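PDB 3ZS6: periplasmic oligopeptide-binding protein from Burkholderia pseudomallei, which probably binds oligopeptides in the periplasm and hands them to an ABC transporter for uptake across the inner membrane. Local coordinates for residues Q10-V15 / E24-N29. Sequence-based numbering, arbitrary orientation.
Sequences QVPAEV and ESWTGN
Thr27, in the first turn of helix 26-35, fits against Val11, Pro12 and Val15, a worked example of how an N-capped helix start packs on the chain leaving an edge strand, here in the periplasmic binding protein fold of solute-binding protein family 5. No hydrogen bond joins the two segments; the contact is van der Waals packing of mostly apolar groups, with the Thr27 hydroxyl against the proline ring. Thr27 divides the work between its branches. Its methyl CG2, anti to the backbone N (OG1 has chi1 -67°), lies 3.9 Å from CB of Val11 and equally near CB of Val15, while Thr27 OG1 comes within 3.3 Å of Pro12 CD. The side chains of Pro12 and Thr27 pass each other in opposite directions. On one flank the six-membered ring of Trp26 brings CZ3 to 3.8 Å from CG1 of Val11, with Pro12 CD just as close; the indole and the proline cross nearly at right angles. On the other, Val15 CG2 presses on the bare backbone of Gly28, 3.4 Å from its CA.

Further out, backbone bonds from Val11 to Leu214 and Ile216 tie strand 6-11 into its sheet, and the rings of Trp26 and Tyr235 stack edge-to-face (T-shaped). Glu24 and Trp26, at the start of the same helix, also give backbone hydrogen bonds to the bound peptide. Ser25 caps the helix, its OG accepting from Gly28 N and also hydrogen-bonded to Glu16 OE1. Ser25 O takes two donors from Asn29, the backbone N and ND2, the latter in a nearly straight bond (174°) from above the carbonyl plane.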
ATOM      1  N   GLN A  10      16.718  -3.669  -2.186  1.00 15.08           N
ATOM      2  CA  GLN A  10      16.497  -2.448  -2.969  1.00 15.39           C
ATOM      3  C   GLN A  10      15.044  -2.000  -2.851  1.00 16.76           C
ATOM      4  O   GLN A  10      14.122  -2.808  -3.011  1.00 15.94           O
ATOM      5  CB  GLN A  10      16.865  -2.658  -4.444  1.00 16.91           C
ATOM      6  CG  GLN A  10      16.548  -1.444  -5.358  1.00 14.11           C
ATOM      7  CD  GLN A  10      15.465  -1.726  -6.409  1.00 14.50           C
ATOM      8  OE1 GLN A  10      15.308  -2.853  -6.882  1.00  9.78           O
ATOM      9  NE2 GLN A  10      14.738  -0.683  -6.796  1.00 12.54           N
ATOM     10  N   VAL A  11      14.842  -0.719  -2.552  1.00 12.14           N
ATOM     11  CA  VAL A  11      13.492  -0.140  -2.554  1.00 12.36           C
ATOM     12  C   VAL A  11      13.346   0.911  -3.669  1.00 12.66           C
ATOM     13  O   VAL A  11      14.336   1.507  -4.098  1.00 12.83           O
ATOM     14  CB  VAL A  11      13.103   0.426  -1.171  1.00 12.00           C
ATOM     15  CG1 VAL A  11      12.895  -0.722  -0.159  1.00  8.92           C
ATOM     16  CG2 VAL A  11      14.158   1.406  -0.672  1.00 13.10           C
ATOM     17  N   PRO A  12      12.108   1.129  -4.152  1.00 14.89           N
ATOM     18  CA  PRO A  12      11.892   1.922  -5.375  1.00 13.97           C
ATOM     19  C   PRO A  12      12.073   3.434  -5.201  1.00 18.45           C
ATOM     20  O   PRO A  12      12.118   4.154  -6.197  1.00 22.09           O
ATOM     21  CB  PRO A  12      10.438   1.600  -5.749  1.00 13.28           C
ATOM     22  CG  PRO A  12       9.783   1.275  -4.415  1.00 18.31           C
ATOM     23  CD  PRO A  12      10.856   0.544  -3.635  1.00 15.67           C
ATOM     24  N   ALA A  13      12.185   3.910  -3.965  1.00 14.11           N
ATOM     25  CA  ALA A  13      12.312   5.345  -3.716  1.00 11.23           C
ATOM     26  C   ALA A  13      12.719   5.613  -2.266  1.00 12.75           C
ATOM     27  O   ALA A  13      12.675   4.704  -1.431  1.00 13.43           O
ATOM     28  CB  ALA A  13      10.997   6.053  -4.032  1.00 14.21           C
ATOM     29  N   GLU A  14      13.125   6.849  -1.975  1.00  8.70           N
ATOM     30  CA  GLU A  14      13.401   7.267  -0.598  1.00 12.77           C
ATOM     31  C   GLU A  14      12.120   7.183   0.223  1.00 14.48           C
ATOM     32  O   GLU A  14      11.061   7.649  -0.218  1.00 14.30           O
ATOM     33  CB  GLU A  14      13.943   8.698  -0.569  1.00 15.31           C
ATOM     34  CG  GLU A  14      14.043   9.326   0.834  1.00 11.98           C
ATOM     35  CD  GLU A  14      15.098   8.663   1.715  1.00 17.41           C
ATOM     36  OE1 GLU A  14      15.915   7.863   1.198  1.00 17.01           O
ATOM     37  OE2 GLU A  14      15.103   8.939   2.931  1.00 18.71           O
ATOM     38  N   VAL A  15      12.216   6.586   1.409  1.00 17.37           N
ATOM     39  CA  VAL A  15      11.055   6.401   2.288  1.00 10.26           C
ATOM     40  C   VAL A  15      10.518   7.753   2.755  1.00 16.87           C
ATOM     41  O   VAL A  15      11.301   8.670   3.018  1.00 15.41           O
ATOM     42  CB  VAL A  15      11.422   5.527   3.522  1.00 15.82           C
ATOM     43  CG1 VAL A  15      12.332   6.304   4.504  1.00 14.43           C
ATOM     44  CG2 VAL A  15      10.165   5.017   4.218  1.00 12.98           C
ATOM     45  N   GLU A  24       3.040   5.719   4.802  1.00  9.48           N
ATOM     46  CA  GLU A  24       1.950   5.538   3.846  1.00 10.85           C
ATOM     47  C   GLU A  24       2.239   4.480   2.789  1.00 12.88           C
ATOM     48  O   GLU A  24       1.311   3.945   2.176  1.00 12.28           O
ATOM     49  CB  GLU A  24       1.690   6.832   3.061  1.00 11.34           C
ATOM     50  CG  GLU A  24       1.205   8.018   3.834  1.00 19.78           C
ATOM     51  CD  GLU A  24       0.942   9.191   2.908  1.00 18.79           C
ATOM     52  OE1 GLU A  24       0.026   9.087   2.057  1.00 15.69           O
ATOM     53  OE2 GLU A  24       1.655  10.206   3.029  1.00 16.06           O
ATOM     54  N   SER A  25       3.519   4.237   2.515  1.00 10.89           N
ATOM     55  CA  SER A  25       3.898   3.488   1.309  1.00  8.41           C
ATOM     56  C   SER A  25       4.346   2.056   1.569  1.00  9.69           C
ATOM     57  O   SER A  25       4.642   1.673   2.707  1.00 10.55           O
ATOM     58  CB  SER A  25       5.027   4.218   0.572  1.00  9.22           C
ATOM     59  OG  SER A  25       6.254   4.059   1.269  1.00 15.41           O
ATOM     60  N   TRP A  26       4.424   1.283   0.487  1.00  8.28           N
ATOM     61  CA  TRP A  26       5.018  -0.045   0.522  1.00  7.89           C
ATOM     62  C   TRP A  26       6.415   0.040   1.150  1.00 11.77           C
ATOM     63  O   TRP A  26       6.778  -0.773   2.002  1.00  8.27           O
ATOM     64  CB  TRP A  26       5.123  -0.634  -0.894  1.00  8.15           C
ATOM     65  CG  TRP A  26       5.772  -2.005  -0.918  1.00 12.27           C
ATOM     66  CD1 TRP A  26       5.143  -3.209  -0.779  1.00 14.85           C
ATOM     67  CD2 TRP A  26       7.173  -2.303  -1.077  1.00 14.95           C
ATOM     68  NE1 TRP A  26       6.059  -4.236  -0.845  1.00 18.72           N
ATOM     69  CE2 TRP A  26       7.310  -3.709  -1.030  1.00 17.36           C
ATOM     70  CE3 TRP A  26       8.321  -1.520  -1.255  1.00 12.00           C
ATOM     71  CZ2 TRP A  26       8.550  -4.349  -1.147  1.00 16.12           C
ATOM     72  CZ3 TRP A  26       9.550  -2.158  -1.378  1.00 18.53           C
ATOM     73  CH2 TRP A  26       9.653  -3.562  -1.328  1.00 12.89           C
ATOM     74  N   THR A  27       7.196   1.028   0.726  1.00  9.38           N
ATOM     75  CA  THR A  27       8.552   1.171   1.239  1.00  9.52           C
ATOM     76  C   THR A  27       8.545   1.499   2.737  1.00  7.15           C
ATOM     77  O   THR A  27       9.305   0.918   3.503  1.00 10.09           O
ATOM     78  CB  THR A  27       9.352   2.253   0.476  1.00 11.01           C
ATOM     79  OG1 THR A  27       9.574   1.832  -0.881  1.00 12.15           O
ATOM     80  CG2 THR A  27      10.705   2.491   1.168  1.00  7.20           C
ATOM     81  N   GLY A  28       7.679   2.425   3.147  1.00 11.12           N
ATOM     82  CA  GLY A  28       7.581   2.802   4.548  1.00  9.80           C
ATOM     83  C   GLY A  28       7.184   1.640   5.448  1.00 11.50           C
ATOM     84  O   GLY A  28       7.715   1.475   6.548  1.00 10.51           O
ATOM     85  N   ASN A  29       6.240   0.830   4.986  1.00  8.43           N
ATOM     86  CA  ASN A  29       5.823  -0.343   5.754  1.00 13.70           C
ATOM     87  C   ASN A  29       6.900  -1.427   5.827  1.00 11.07           C
ATOM     88  O   ASN A  29       7.114  -2.009   6.882  1.00 11.37           O
ATOM     89  CB  ASN A  29       4.519  -0.928   5.205  1.00  7.30           C
ATOM     90  CG  ASN A  29       3.306  -0.165   5.677  1.00 11.03           C
ATOM     91  OD1 ASN A  29       2.683  -0.520   6.686  1.00 13.32           O
ATOM     92  ND2 ASN A  29       2.947   0.886   4.940  1.00  6.44           N
TER